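Local coordinates for protein lactoylglutathione lyase (Pseudomonas aeruginosa, PDB 4MTS) that belongs to the glyoxalase/bleomycin resistance protein/dioxygenase superfamily and carries nickel at a site built by both of its subunits, at residues L17-R22 against Y119-I124; L24-L29 against L75-E80; V84-A89 against A111-P116. All blocks are in the same frame, centred on the assembly; numbering follows the deposited sequence.

Interaction 1 of 3, residues L17-R22 against Y119-I124; sequences LEFYTR and YKVELI. With NI (nickel (II) ion), chain E.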
ATOM      1  N   LEU A  17       0.325 -10.398  12.252  1.00  9.20           N
ATOM      2  CA  LEU A  17       1.777 -10.490  12.389  1.00  9.32           C
ATOM      3  C   LEU A  17       2.298 -11.908  12.119  1.00 13.32           C
ATOM      4  O   LEU A  17       3.347 -12.070  11.500  1.00 13.10           O
ATOM      5  CB  LEU A  17       2.215 -10.014  13.806  1.00 10.43           C
ATOM      6  CG  LEU A  17       2.088  -8.482  14.026  1.00 14.71           C
ATOM      7  CD1 LEU A  17       2.435  -8.099  15.467  1.00 17.00           C
ATOM      8  CD2 LEU A  17       2.990  -7.687  13.087  1.00 15.33           C
ATOM      9  N   GLU A  18       1.557 -12.918  12.553  1.00  9.98           N
ATOM     10  CA  GLU A  18       1.977 -14.305  12.322  1.00 11.00           C
ATOM     11  C   GLU A  18       2.055 -14.560  10.811  1.00 15.29           C
ATOM     12  O   GLU A  18       3.019 -15.146  10.356  1.00 13.96           O
ATOM     13  CB  GLU A  18       0.983 -15.275  12.962  1.00 13.44           C
ATOM     14  CG  GLU A  18       0.986 -15.234  14.484  1.00 29.58           C
ATOM     15  CD  GLU A  18       2.372 -15.372  15.084  1.00 59.03           C
ATOM     16  OE1 GLU A  18       3.021 -16.413  14.843  1.00 35.51           O
ATOM     17  OE2 GLU A  18       2.849 -14.396  15.706  1.00 62.82           O
ATOM     18  N   PHE A  19       1.066 -14.091  10.052  1.00 12.64           N
ATOM     19  CA  PHE A  19       1.102 -14.251   8.585  1.00 11.76           C
ATOM     20  C   PHE A  19       2.303 -13.540   7.989  1.00 13.24           C
ATOM     21  O   PHE A  19       3.048 -14.152   7.229  1.00 13.18           O
ATOM     22  CB  PHE A  19      -0.197 -13.731   7.958  1.00 12.87           C
ATOM     23  CG  PHE A  19      -0.185 -13.699   6.445  1.00 14.42           C
ATOM     24  CD1 PHE A  19      -0.481 -14.844   5.704  1.00 18.31           C
ATOM     25  CD2 PHE A  19       0.090 -12.522   5.761  1.00 15.38           C
ATOM     26  CE1 PHE A  19      -0.464 -14.815   4.300  1.00 18.67           C
ATOM     27  CE2 PHE A  19       0.116 -12.497   4.358  1.00 17.44           C
ATOM     28  CZ  PHE A  19      -0.160 -13.641   3.636  1.00 16.42           C
ATOM     29  N   TYR A  20       2.437 -12.205   8.228  1.00  8.09           N
ATOM     30  CA  TYR A  20       3.524 -11.463   7.612  1.00  8.67           C
ATOM     31  C   TYR A  20       4.910 -11.951   7.959  1.00 12.76           C
ATOM     32  O   TYR A  20       5.775 -11.984   7.083  1.00 11.87           O
ATOM     33  CB  TYR A  20       3.351  -9.934   7.806  1.00  9.86           C
ATOM     34  CG  TYR A  20       2.169  -9.462   6.982  1.00 10.41           C
ATOM     35  CD1 TYR A  20       2.282  -9.292   5.604  1.00 12.25           C
ATOM     36  CD2 TYR A  20       0.911  -9.310   7.559  1.00 10.40           C
ATOM     37  CE1 TYR A  20       1.181  -8.922   4.828  1.00 12.54           C
ATOM     38  CE2 TYR A  20      -0.205  -8.986   6.790  1.00 10.58           C
ATOM     39  CZ  TYR A  20      -0.055  -8.760   5.426  1.00 13.87           C
ATOM     40  OH  TYR A  20      -1.146  -8.397   4.663  1.00 13.81           O
ATOM     41  N   THR A  21       5.112 -12.375   9.225  1.00 11.60           N
ATOM     42  CA  THR A  21       6.435 -12.845   9.629  1.00 11.80           C
ATOM     43  C   THR A  21       6.683 -14.292   9.260  1.00 16.17           C
ATOM     44  O   THR A  21       7.799 -14.598   8.873  1.00 18.18           O
ATOM     45  CB  THR A  21       6.707 -12.627  11.144  1.00 13.40           C
ATOM     46  OG1 THR A  21       5.766 -13.402  11.897  1.00 14.58           O
ATOM     47  CG2 THR A  21       6.652 -11.167  11.548  1.00 15.43           C
ATOM     48  N   ARG A  22       5.700 -15.184   9.449  1.00 16.17           N
ATOM     49  CA  ARG A  22       5.885 -16.626   9.187  1.00 16.31           C
ATOM     50  C   ARG A  22       5.765 -16.995   7.715  1.00 21.65           C
ATOM     51  O   ARG A  22       6.656 -17.657   7.180  1.00 22.28           O
ATOM     52  CB  ARG A  22       4.914 -17.485   9.992  1.00 15.94           C
ATOM     53  CG  ARG A  22       5.034 -17.438  11.503  1.00 28.38           C
ATOM     54  CD  ARG A  22       4.243 -18.606  12.089  1.00 43.70           C
ATOM     55  NE  ARG A  22       3.179 -18.197  13.012  1.00 55.37           N
ATOM     56  CZ  ARG A  22       2.316 -19.037  13.590  1.00 76.74           C
ATOM     57  NH1 ARG A  22       2.372 -20.340  13.336  1.00 70.36           N
ATOM     58  NH2 ARG A  22       1.379 -18.577  14.410  1.00 56.11           N
ATOM     59  N   TYR A 119      -6.846  -9.383   2.896  1.00 12.38           N
ATOM     60  CA  TYR A 119      -6.115  -8.473   2.006  1.00  9.60           C
ATOM     61  C   TYR A 119      -5.268  -9.297   1.074  1.00 13.71           C
ATOM     62  O   TYR A 119      -4.665 -10.306   1.487  1.00 13.01           O
ATOM     63  CB  TYR A 119      -5.212  -7.536   2.801  1.00  9.74           C
ATOM     64  CG  TYR A 119      -5.971  -6.584   3.680  1.00 10.57           C
ATOM     65  CD1 TYR A 119      -6.728  -5.551   3.131  1.00 14.18           C
ATOM     66  CD2 TYR A 119      -5.911  -6.689   5.067  1.00 10.28           C
ATOM     67  CE1 TYR A 119      -7.412  -4.647   3.936  1.00 13.87           C
ATOM     68  CE2 TYR A 119      -6.580  -5.777   5.887  1.00 10.62           C
ATOM     69  CZ  TYR A 119      -7.304  -4.739   5.313  1.00 16.95           C
ATOM     70  OH  TYR A 119      -7.960  -3.816   6.074  1.00 14.31           O
ATOM     71  N   LYS A 120      -5.231  -8.885  -0.196  1.00  9.20           N
ATOM     72  CA  LYS A 120      -4.495  -9.589  -1.244  1.00  8.64           C
ATOM     73  C   LYS A 120      -3.034  -9.229  -1.275  1.00 12.80           C
ATOM     74  O   LYS A 120      -2.674  -8.042  -1.194  1.00 12.88           O
ATOM     75  CB  LYS A 120      -5.108  -9.249  -2.633  1.00 12.11           C
ATOM     76  CG  LYS A 120      -6.495  -9.868  -2.828  1.00 24.67           C
ATOM     77  CD  LYS A 120      -6.993  -9.691  -4.259  1.00 47.27           C
ATOM     78  CE  LYS A 120      -8.472  -9.987  -4.392  1.00 62.00           C
ATOM     79  NZ  LYS A 120      -9.065  -9.343  -5.598  1.00 68.15           N
ATOM     80  N   VAL A 121      -2.183 -10.255  -1.364  1.00  9.51           N
ATOM     81  CA  VAL A 121      -0.738 -10.105  -1.482  1.00  8.63           C
ATOM     82  C   VAL A 121      -0.332 -10.705  -2.813  1.00 13.69           C
ATOM     83  O   VAL A 121      -0.575 -11.885  -3.076  1.00 11.99           O
ATOM     84  CB  VAL A 121       0.039 -10.735  -0.285  1.00 13.65           C
ATOM     85  CG1 VAL A 121       1.538 -10.612  -0.499  1.00 14.97           C
ATOM     86  CG2 VAL A 121      -0.377 -10.097   1.040  1.00 13.73           C
ATOM     87  N   GLU A 122       0.253  -9.876  -3.663  1.00 10.38           N
ATOM     88  CA  GLU A 122       0.713 -10.305  -4.980  1.00 11.22           C
ATOM     89  C   GLU A 122       2.175 -10.693  -4.880  1.00 15.72           C
ATOM     90  O   GLU A 122       3.023  -9.893  -4.450  1.00 15.50           O
ATOM     91  CB  GLU A 122       0.526  -9.135  -5.965  1.00 12.45           C
ATOM     92  CG  GLU A 122       0.945  -9.431  -7.408  1.00 16.45           C
ATOM     93  CD  GLU A 122       0.570  -8.301  -8.343  1.00 22.67           C
ATOM     94  OE1 GLU A 122       1.057  -7.173  -8.125  1.00 12.15           O
ATOM     95  OE2 GLU A 122      -0.300  -8.513  -9.220  1.00 26.59           O
ATOM     96  N   LEU A 123       2.484 -11.913  -5.290  1.00 10.65           N
ATOM     97  CA  LEU A 123       3.886 -12.365  -5.324  1.00 11.04           C
ATOM     98  C   LEU A 123       4.391 -12.297  -6.755  1.00 15.45           C
ATOM     99  O   LEU A 123       3.739 -12.819  -7.653  1.00 16.14           O
ATOM    100  CB  LEU A 123       4.005 -13.806  -4.796  1.00 10.95           C
ATOM    101  CG  LEU A 123       3.382 -14.112  -3.450  1.00 15.74           C
ATOM    102  CD1 LEU A 123       3.606 -15.596  -3.079  1.00 17.57           C
ATOM    103  CD2 LEU A 123       3.906 -13.172  -2.350  1.00 16.82           C
ATOM    104  N   ILE A 124       5.524 -11.643  -6.973  1.00 13.16           N
ATOM    105  CA  ILE A 124       6.102 -11.503  -8.315  1.00 12.38           C
ATOM    106  C   ILE A 124       7.494 -12.085  -8.287  1.00 17.84           C
ATOM    107  O   ILE A 124       8.351 -11.611  -7.543  1.00 17.45           O
ATOM    108  CB  ILE A 124       6.072 -10.043  -8.835  1.00 15.29           C
ATOM    109  CG1 ILE A 124       4.636  -9.479  -8.760  1.00 14.96           C
ATOM    110  CG2 ILE A 124       6.637  -9.993 -10.299  1.00 16.27           C
ATOM    111  CD1 ILE A 124       4.452  -7.977  -9.243  1.00 18.90           C
TER
HETATM  112 NI    NI E 203       0.399  -5.233  -8.667  1.00 12.46          NI
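Phe19 and Tyr20, neighbours on helix 13-23, meet Val121 of strand 120-125 through one methyl group, an example of how two aromatic rings can share a single apolar contact point. Phe19 and Val121 approach from opposite directions, and the methyl arrives at the edge of the ring, close to its plane, with CE2 of Phe19 4.1 Å from CG2 of Val121. Tyr20 reaches the same carbon obliquely: its CB sets off across the line to the strand, yet the ring swings inward and brings OH to 4.1 Å from Val121 CG2. Between the two rings the edge of Phe19 points at the face of Tyr20, CD2 of Phe19 lying 3.5 Å above the plane of the Tyr20 ring and over its centre. The first torsions differ accordingly: Phe19 holds CG anti to the backbone N (chi1 173°), whereas Tyr20 turns CG beside it (chi1 -69°).

Glu122, the next residue of the strand, takes no part in this packing and binds nickel through OE1, 2.1 Å from the metal. His74 of the same chain and His5 and Glu56 of the second subunit bind the same ion, while Glu122 OE2 hydrogen-bonds a glycerol, probably from the crystallisation liquor. The contact is essentially apolar and has no hydrogen bond between helix and strand; the phenol oxygen of Tyr20 nevertheless lies within it, and a hydrogen bond to Asp115 meets its polar need there.

Interaction 2 of 3, residues L24-L29 against L75-E80; sequences LDMRLL and LAIEVE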
ATOM      1  N   LEU A  24       5.498 -14.837   5.097  1.00 15.07           N
ATOM      2  CA  LEU A  24       6.265 -13.925   4.230  1.00 14.45           C
ATOM      3  C   LEU A  24       7.659 -13.518   4.681  1.00 18.07           C
ATOM      4  O   LEU A  24       8.305 -12.726   3.996  1.00 17.02           O
ATOM      5  CB  LEU A  24       5.422 -12.696   3.846  1.00 14.63           C
ATOM      6  CG  LEU A  24       4.155 -13.003   3.019  1.00 20.32           C
ATOM      7  CD1 LEU A  24       3.206 -11.782   2.982  1.00 20.66           C
ATOM      8  CD2 LEU A  24       4.525 -13.451   1.572  1.00 20.89           C
ATOM      9  N   ASP A  25       8.151 -14.036   5.819  1.00 14.60           N
ATOM     10  CA  ASP A  25       9.511 -13.714   6.243  1.00 13.88           C
ATOM     11  C   ASP A  25       9.798 -12.232   6.436  1.00 14.75           C
ATOM     12  O   ASP A  25      10.941 -11.811   6.378  1.00 13.01           O
ATOM     13  CB  ASP A  25      10.591 -14.415   5.391  1.00 18.19           C
ATOM     14  CG  ASP A  25      10.485 -15.930   5.465  1.00 33.63           C
ATOM     15  OD1 ASP A  25      10.338 -16.467   6.592  1.00 36.69           O
ATOM     16  OD2 ASP A  25      10.481 -16.568   4.409  1.00 34.31           O
ATOM     17  N   MET A  26       8.758 -11.427   6.714  1.00 11.57           N
ATOM     18  CA  MET A  26       9.021 -10.038   7.054  1.00  9.16           C
ATOM     19  C   MET A  26       9.467 -10.038   8.521  1.00 14.43           C
ATOM     20  O   MET A  26       9.273 -11.032   9.227  1.00 16.91           O
ATOM     21  CB  MET A  26       7.727  -9.208   6.985  1.00  9.95           C
ATOM     22  CG  MET A  26       7.348  -8.878   5.558  1.00 12.85           C
ATOM     23  SD  MET A  26       5.934  -7.777   5.559  1.00 13.98           S
ATOM     24  CE  MET A  26       5.511  -7.829   3.767  1.00 12.17           C
ATOM     25  N   ARG A  27      10.012  -8.922   8.980  1.00 10.37           N
ATOM     26  CA  ARG A  27      10.316  -8.803  10.397  1.00 12.73           C
ATOM     27  C   ARG A  27       9.504  -7.675  10.991  1.00 15.89           C
ATOM     28  O   ARG A  27       9.025  -6.812  10.255  1.00 12.58           O
ATOM     29  CB  ARG A  27      11.817  -8.681  10.698  1.00 17.11           C
ATOM     30  CG  ARG A  27      12.488  -7.435  10.181  1.00 25.92           C
ATOM     31  CD  ARG A  27      14.011  -7.497  10.375  1.00 31.32           C
ATOM     32  NE  ARG A  27      14.672  -6.552   9.469  1.00 30.64           N
ATOM     33  CZ  ARG A  27      15.042  -5.316   9.796  1.00 43.71           C
ATOM     34  NH1 ARG A  27      14.872  -4.867  11.032  1.00 37.37           N
ATOM     35  NH2 ARG A  27      15.597  -4.526   8.892  1.00 29.71           N
ATOM     36  N   LEU A  28       9.285  -7.729  12.311  1.00 12.05           N
ATOM     37  CA  LEU A  28       8.586  -6.640  12.986  1.00 10.38           C
ATOM     38  C   LEU A  28       9.619  -5.530  13.173  1.00 13.20           C
ATOM     39  O   LEU A  28      10.619  -5.688  13.903  1.00 13.26           O
ATOM     40  CB  LEU A  28       8.041  -7.128  14.337  1.00  9.80           C
ATOM     41  CG  LEU A  28       7.283  -6.062  15.134  1.00 13.23           C
ATOM     42  CD1 LEU A  28       6.013  -5.648  14.403  1.00 13.70           C
ATOM     43  CD2 LEU A  28       6.936  -6.574  16.563  1.00 14.99           C
ATOM     44  N   LEU A  29       9.407  -4.410  12.484  1.00  9.38           N
ATOM     45  CA  LEU A  29      10.323  -3.272  12.526  1.00  9.04           C
ATOM     46  C   LEU A  29      10.124  -2.422  13.755  1.00 12.40           C
ATOM     47  O   LEU A  29      11.103  -1.998  14.376  1.00 13.15           O
ATOM     48  CB  LEU A  29      10.206  -2.410  11.227  1.00  9.47           C
ATOM     49  CG  LEU A  29      10.391  -3.187   9.903  1.00 13.49           C
ATOM     50  CD1 LEU A  29      10.019  -2.326   8.664  1.00 11.91           C
ATOM     51  CD2 LEU A  29      11.802  -3.722   9.762  1.00 18.30           C
ATOM     52  N   LEU A  75      -0.827  -5.551  -1.963  1.00  7.93           N
ATOM     53  CA  LEU A  75       0.546  -5.229  -1.675  1.00  7.08           C
ATOM     54  C   LEU A  75       1.351  -6.286  -2.482  1.00 11.07           C
ATOM     55  O   LEU A  75       1.089  -7.484  -2.379  1.00 11.49           O
ATOM     56  CB  LEU A  75       0.850  -5.374  -0.154  1.00  6.94           C
ATOM     57  CG  LEU A  75       2.327  -4.986   0.181  1.00 11.11           C
ATOM     58  CD1 LEU A  75       2.523  -3.467   0.125  1.00 11.80           C
ATOM     59  CD2 LEU A  75       2.707  -5.447   1.606  1.00 15.53           C
ATOM     60  N   ALA A  76       2.304  -5.853  -3.281  1.00  8.84           N
ATOM     61  CA  ALA A  76       3.082  -6.790  -4.082  1.00  9.13           C
ATOM     62  C   ALA A  76       4.471  -6.976  -3.461  1.00 13.16           C
ATOM     63  O   ALA A  76       5.106  -6.014  -3.030  1.00 10.01           O
ATOM     64  CB  ALA A  76       3.220  -6.278  -5.503  1.00 10.21           C
ATOM     65  N   ILE A  77       4.938  -8.225  -3.436  1.00  9.49           N
ATOM     66  CA  ILE A  77       6.253  -8.591  -2.872  1.00  9.09           C
ATOM     67  C   ILE A  77       7.087  -9.370  -3.901  1.00 13.31           C
ATOM     68  O   ILE A  77       6.563 -10.221  -4.603  1.00 13.72           O
ATOM     69  CB  ILE A  77       6.063  -9.381  -1.549  1.00 12.69           C
ATOM     70  CG1 ILE A  77       5.325  -8.492  -0.500  1.00 13.78           C
ATOM     71  CG2 ILE A  77       7.417  -9.837  -0.973  1.00 13.89           C
ATOM     72  CD1 ILE A  77       4.721  -9.297   0.629  1.00 24.16           C
ATOM     73  N   GLU A  78       8.359  -9.023  -4.012  1.00 12.49           N
ATOM     74  CA  GLU A  78       9.276  -9.710  -4.911  1.00 13.62           C
ATOM     75  C   GLU A  78       9.762 -10.966  -4.217  1.00 18.39           C
ATOM     76  O   GLU A  78      10.183 -10.894  -3.076  1.00 17.52           O
ATOM     77  CB  GLU A  78      10.446  -8.796  -5.297  1.00 15.27           C
ATOM     78  CG  GLU A  78      11.452  -9.460  -6.219  1.00 25.47           C
ATOM     79  CD  GLU A  78      12.492  -8.467  -6.690  1.00 32.40           C
ATOM     80  OE1 GLU A  78      13.321  -8.028  -5.862  1.00 21.22           O
ATOM     81  OE2 GLU A  78      12.402  -8.043  -7.862  1.00 29.26           O
ATOM     82  N   VAL A  79       9.672 -12.124  -4.893  1.00 17.50           N
ATOM     83  CA  VAL A  79      10.094 -13.404  -4.298  1.00 17.35           C
ATOM     84  C   VAL A  79      11.089 -14.151  -5.221  1.00 21.54           C
ATOM     85  O   VAL A  79      11.062 -13.966  -6.437  1.00 18.99           O
ATOM     86  CB  VAL A  79       8.887 -14.309  -3.912  1.00 20.38           C
ATOM     87  CG1 VAL A  79       8.003 -13.657  -2.849  1.00 20.12           C
ATOM     88  CG2 VAL A  79       8.056 -14.710  -5.135  1.00 20.42           C
ATOM     89  N   GLU A  80      11.935 -15.005  -4.637  1.00 19.86           N
ATOM     90  CA  GLU A  80      12.910 -15.803  -5.398  1.00 20.74           C
ATOM     91  C   GLU A  80      12.187 -16.859  -6.249  1.00 24.17           C
ATOM     92  O   GLU A  80      12.513 -17.041  -7.426  1.00 24.78           O
ATOM     93  CB  GLU A  80      13.899 -16.472  -4.419  1.00 23.31           C
ATOM     94  CG  GLU A  80      15.226 -16.843  -5.064  1.00 39.95           C
ATOM     95  CD  GLU A  80      16.147 -17.681  -4.197  1.00 61.46           C
ATOM     96  OE1 GLU A  80      17.300 -17.249  -3.971  1.00 62.66           O
ATOM     97  OE2 GLU A  80      15.724 -18.773  -3.751  1.00 57.43           O
TER
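Leu24 and Met26 lie in the turn that leads from the helix to the second strand of a beta-alpha-beta-beta-beta module of the glyoxalase fold, between helix 13-23 and strand 27-34, and they pack against Leu75 and Ile77 of strand 72-79, which belongs to the other sheet. The contact illustrates how two sheets of one chain can be joined by the tips of branched and thioether side chains. Leu75 and Ile77 send their CB atoms toward the turn, with Ala76 between them on the strand.

Ile77 is the central partner. With CG1 turned beside the backbone N (chi1 -61°), its outermost methyl, CD1, is presented to both residues of the turn. CD1 of Leu24 lies 3.7 Å from Ile77 CD1, and the two side chains run past each other at a slant. Met26 starts off across the direction of the strand, but its chain is extended beyond CG, which carries the terminal methyl inward until CE is 3.6 Å from Ile77 CD1. No hydrogen bond spans the two segments; the polar part of the turn is handled by its own surroundings, the Leu24 carbonyl by Tyr46 OH and Asp25, with positive phi just after the helix, by a salt bridge to Arg88.

Tyr46 also touches both Met26 and Ile77, and Leu24 is backed by Val121 and Leu123 of the adjoining strand. At strand 72-79 the sheet runs on into the second subunit, Leu75, Ala76 and Glu78 pairing antiparallel with a strand of that chain. At the end of the Met26 chain, the methyl that meets Ile77 also lies near Leu75, Met26 CE standing 4.3 Å from Leu75 CD2.

Interaction 3 of 3, residues V84-A89 against A111-P116; sequences VTCARA and AFLEDP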
ATOM      1  N   VAL A  84       7.424 -21.847  -4.386  1.00 20.42           N
ATOM      2  CA  VAL A  84       7.973 -22.154  -3.052  1.00 20.85           C
ATOM      3  C   VAL A  84       7.262 -21.301  -1.967  1.00 23.41           C
ATOM      4  O   VAL A  84       6.831 -21.837  -0.944  1.00 22.00           O
ATOM      5  CB  VAL A  84       9.511 -22.017  -3.027  1.00 25.32           C
ATOM      6  CG1 VAL A  84      10.044 -22.003  -1.596  1.00 24.85           C
ATOM      7  CG2 VAL A  84      10.170 -23.140  -3.836  1.00 25.26           C
ATOM      8  N   THR A  85       7.113 -19.995  -2.209  1.00 19.26           N
ATOM      9  CA  THR A  85       6.394 -19.131  -1.254  1.00 17.98           C
ATOM     10  C   THR A  85       4.929 -19.588  -1.082  1.00 20.78           C
ATOM     11  O   THR A  85       4.443 -19.622   0.046  1.00 18.12           O
ATOM     12  CB  THR A  85       6.591 -17.662  -1.602  1.00 18.18           C
ATOM     13  OG1 THR A  85       7.984 -17.459  -1.752  1.00 19.73           O
ATOM     14  CG2 THR A  85       6.076 -16.709  -0.503  1.00 19.28           C
ATOM     15  N   CYS A  86       4.237 -19.991  -2.190  1.00 18.77           N
ATOM     16  CA  CYS A  86       2.864 -20.496  -2.124  1.00 18.18           C
ATOM     17  C   CYS A  86       2.766 -21.739  -1.270  1.00 22.85           C
ATOM     18  O   CYS A  86       1.835 -21.867  -0.479  1.00 21.50           O
ATOM     19  CB  CYS A  86       2.323 -20.771  -3.523  1.00 18.14           C
ATOM     20  SG  CYS A  86       1.929 -19.279  -4.459  1.00 21.43           S
ATOM     21  N   ALA A  87       3.669 -22.700  -1.515  1.00 22.34           N
ATOM     22  CA  ALA A  87       3.709 -23.988  -0.823  1.00 22.00           C
ATOM     23  C   ALA A  87       3.938 -23.769   0.693  1.00 24.49           C
ATOM     24  O   ALA A  87       3.326 -24.468   1.500  1.00 23.43           O
ATOM     25  CB  ALA A  87       4.816 -24.853  -1.422  1.00 22.85           C
ATOM     26  N   ARG A  88       4.761 -22.755   1.058  1.00 22.15           N
ATOM     27  CA  ARG A  88       5.038 -22.371   2.459  1.00 21.30           C
ATOM     28  C   ARG A  88       3.732 -21.840   3.088  1.00 24.85           C
ATOM     29  O   ARG A  88       3.328 -22.315   4.153  1.00 23.74           O
ATOM     30  CB  ARG A  88       6.176 -21.344   2.532  1.00 23.49           C
ATOM     31  CG  ARG A  88       6.608 -20.967   3.956  1.00 28.49           C
ATOM     32  CD  ARG A  88       7.668 -19.880   3.957  1.00 39.10           C
ATOM     33  NE  ARG A  88       7.913 -19.348   5.300  1.00 47.27           N
ATOM     34  CZ  ARG A  88       9.059 -19.465   5.968  1.00 73.19           C
ATOM     35  NH1 ARG A  88      10.095 -20.092   5.421  1.00 65.27           N
ATOM     36  NH2 ARG A  88       9.181 -18.950   7.185  1.00 62.95           N
ATOM     37  N   ALA A  89       3.045 -20.893   2.408  1.00 21.54           N
ATOM     38  CA  ALA A  89       1.756 -20.358   2.879  1.00 20.57           C
ATOM     39  C   ALA A  89       0.750 -21.473   3.081  1.00 23.36           C
ATOM     40  O   ALA A  89       0.117 -21.542   4.130  1.00 19.83           O
ATOM     41  CB  ALA A  89       1.200 -19.348   1.876  1.00 21.29           C
ATOM     42  N   ALA A 111       1.730 -14.986  -8.264  1.00 13.05           N
ATOM     43  CA  ALA A 111       0.847 -15.759  -7.406  1.00 12.08           C
ATOM     44  C   ALA A 111       0.116 -14.743  -6.525  1.00 16.90           C
ATOM     45  O   ALA A 111       0.555 -13.594  -6.397  1.00 14.95           O
ATOM     46  CB  ALA A 111       1.664 -16.694  -6.517  1.00 12.22           C
ATOM     47  N   PHE A 112      -0.968 -15.168  -5.920  1.00 15.41           N
ATOM     48  CA  PHE A 112      -1.708 -14.345  -4.994  1.00 15.97           C
ATOM     49  C   PHE A 112      -2.009 -15.086  -3.734  1.00 17.78           C
ATOM     50  O   PHE A 112      -2.473 -16.241  -3.770  1.00 15.41           O
ATOM     51  CB  PHE A 112      -3.014 -13.833  -5.598  1.00 18.56           C
ATOM     52  CG  PHE A 112      -2.845 -12.530  -6.338  1.00 20.08           C
ATOM     53  CD1 PHE A 112      -3.024 -11.313  -5.688  1.00 23.57           C
ATOM     54  CD2 PHE A 112      -2.527 -12.518  -7.689  1.00 23.36           C
ATOM     55  CE1 PHE A 112      -2.927 -10.110  -6.387  1.00 25.52           C
ATOM     56  CE2 PHE A 112      -2.403 -11.310  -8.383  1.00 25.88           C
ATOM     57  CZ  PHE A 112      -2.595 -10.117  -7.722  1.00 24.44           C
ATOM     58  N   LEU A 113      -1.798 -14.397  -2.618  1.00 13.74           N
ATOM     59  CA  LEU A 113      -2.140 -14.943  -1.302  1.00 12.92           C
ATOM     60  C   LEU A 113      -3.183 -14.028  -0.715  1.00 16.67           C
ATOM     61  O   LEU A 113      -3.338 -12.882  -1.167  1.00 14.13           O
ATOM     62  CB  LEU A 113      -0.909 -14.902  -0.356  1.00 13.34           C
ATOM     63  CG  LEU A 113       0.443 -15.460  -0.825  1.00 20.04           C
ATOM     64  CD1 LEU A 113       1.494 -15.358   0.323  1.00 19.24           C
ATOM     65  CD2 LEU A 113       0.304 -16.925  -1.281  1.00 23.13           C
ATOM     66  N   GLU A 114      -3.869 -14.499   0.342  1.00 12.45           N
ATOM     67  CA  GLU A 114      -4.704 -13.610   1.112  1.00 11.66           C
ATOM     68  C   GLU A 114      -4.228 -13.708   2.524  1.00 15.91           C
ATOM     69  O   GLU A 114      -3.976 -14.820   3.008  1.00 15.62           O
ATOM     70  CB  GLU A 114      -6.180 -13.919   1.028  1.00 14.33           C
ATOM     71  CG  GLU A 114      -6.878 -13.208  -0.109  1.00 21.24           C
ATOM     72  CD  GLU A 114      -8.370 -13.489  -0.099  1.00 42.89           C
ATOM     73  OE1 GLU A 114      -9.046 -13.138  -1.093  1.00 45.79           O
ATOM     74  OE2 GLU A 114      -8.859 -14.079   0.893  1.00 29.97           O
ATOM     75  N   ASP A 115      -4.086 -12.566   3.199  1.00 12.53           N
ATOM     76  CA  ASP A 115      -3.695 -12.584   4.610  1.00 10.08           C
ATOM     77  C   ASP A 115      -4.939 -12.957   5.446  1.00 13.24           C
ATOM     78  O   ASP A 115      -6.057 -13.124   4.902  1.00 12.31           O
ATOM     79  CB  ASP A 115      -3.082 -11.194   5.027  1.00  9.93           C
ATOM     80  CG  ASP A 115      -4.026 -10.007   5.236  1.00 11.17           C
ATOM     81  OD1 ASP A 115      -5.266 -10.203   5.224  1.00 11.24           O
ATOM     82  OD2 ASP A 115      -3.533  -8.919   5.530  1.00 12.86           O
ATOM     83  N   PRO A 116      -4.806 -13.108   6.781  1.00 12.14           N
ATOM     84  CA  PRO A 116      -5.974 -13.517   7.590  1.00 12.95           C
ATOM     85  C   PRO A 116      -7.205 -12.629   7.500  1.00 15.65           C
ATOM     86  O   PRO A 116      -8.328 -13.119   7.647  1.00 15.94           O
ATOM     87  CB  PRO A 116      -5.408 -13.582   9.019  1.00 14.57           C
ATOM     88  CG  PRO A 116      -3.967 -13.908   8.819  1.00 19.36           C
ATOM     89  CD  PRO A 116      -3.587 -13.053   7.614  1.00 15.59           C
TER
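Asp115 OD1, which takes a hydrogen bond from Tyr119 N and a weak one from Asp117 N, accepts these bonds from the turn that follows strand 109-114, the strand whose Ala111 and Leu113 pack against Cys86 and Ala89 of helix 82-91. The interface is a worked case of helix-to-sheet packing made by small side chains, those of Cys86, Ala89 and Ala111, together with Leu113. The axes of helix 84-89 and strand 111-114 come within 9.4 Å and run nearly the same way, 23° apart.

Cys86 turns SG beside its backbone N (chi1 -73°), which brings the sulfur over the strand. SG of Cys86 is modelled 3.3 Å from CB of Ala111, shorter than a usual van der Waals contact and therefore doubtful. The same sulfur has a looser partner in CD2 of Leu113, at 4.3 Å. One turn on along the helix, Ala89 points CB toward the strand and approaches that leucine methyl too, its CB lying 4.1 Å from Leu113 CD2. Leu113 CD2 therefore fits between the two helix residues.

Val96 touches both Cys86 and Leu113, and Leu123 packs on Ala111 and Leu113. The whole is the helix-on-sheet layer of a beta-alpha-beta crossover, in which helix 82-91 links strand 72-79 to the parallel strand 95-99 across the sheet of the glyoxalase fold.

In the fold
From the N terminus, helix 13-23 comes first, and interaction 1 joins it to strand 120-125, closing a loop of 96 residues that spans most of the chain. Interactions 2 and 3 are both nested inside that loop and follow one another in series. Interaction 2 closes 45 residues by joining the turn after the helix to strand 72-79; interaction 3 then closes 21, setting helix 82-91 on strand 109-114. All three end on one sheet, where strand 120-125 lies between 72-79 and 109-114. Leu24 packs on both Phe19 and Leu113, so the three contacts adjoin along one face of that sheet.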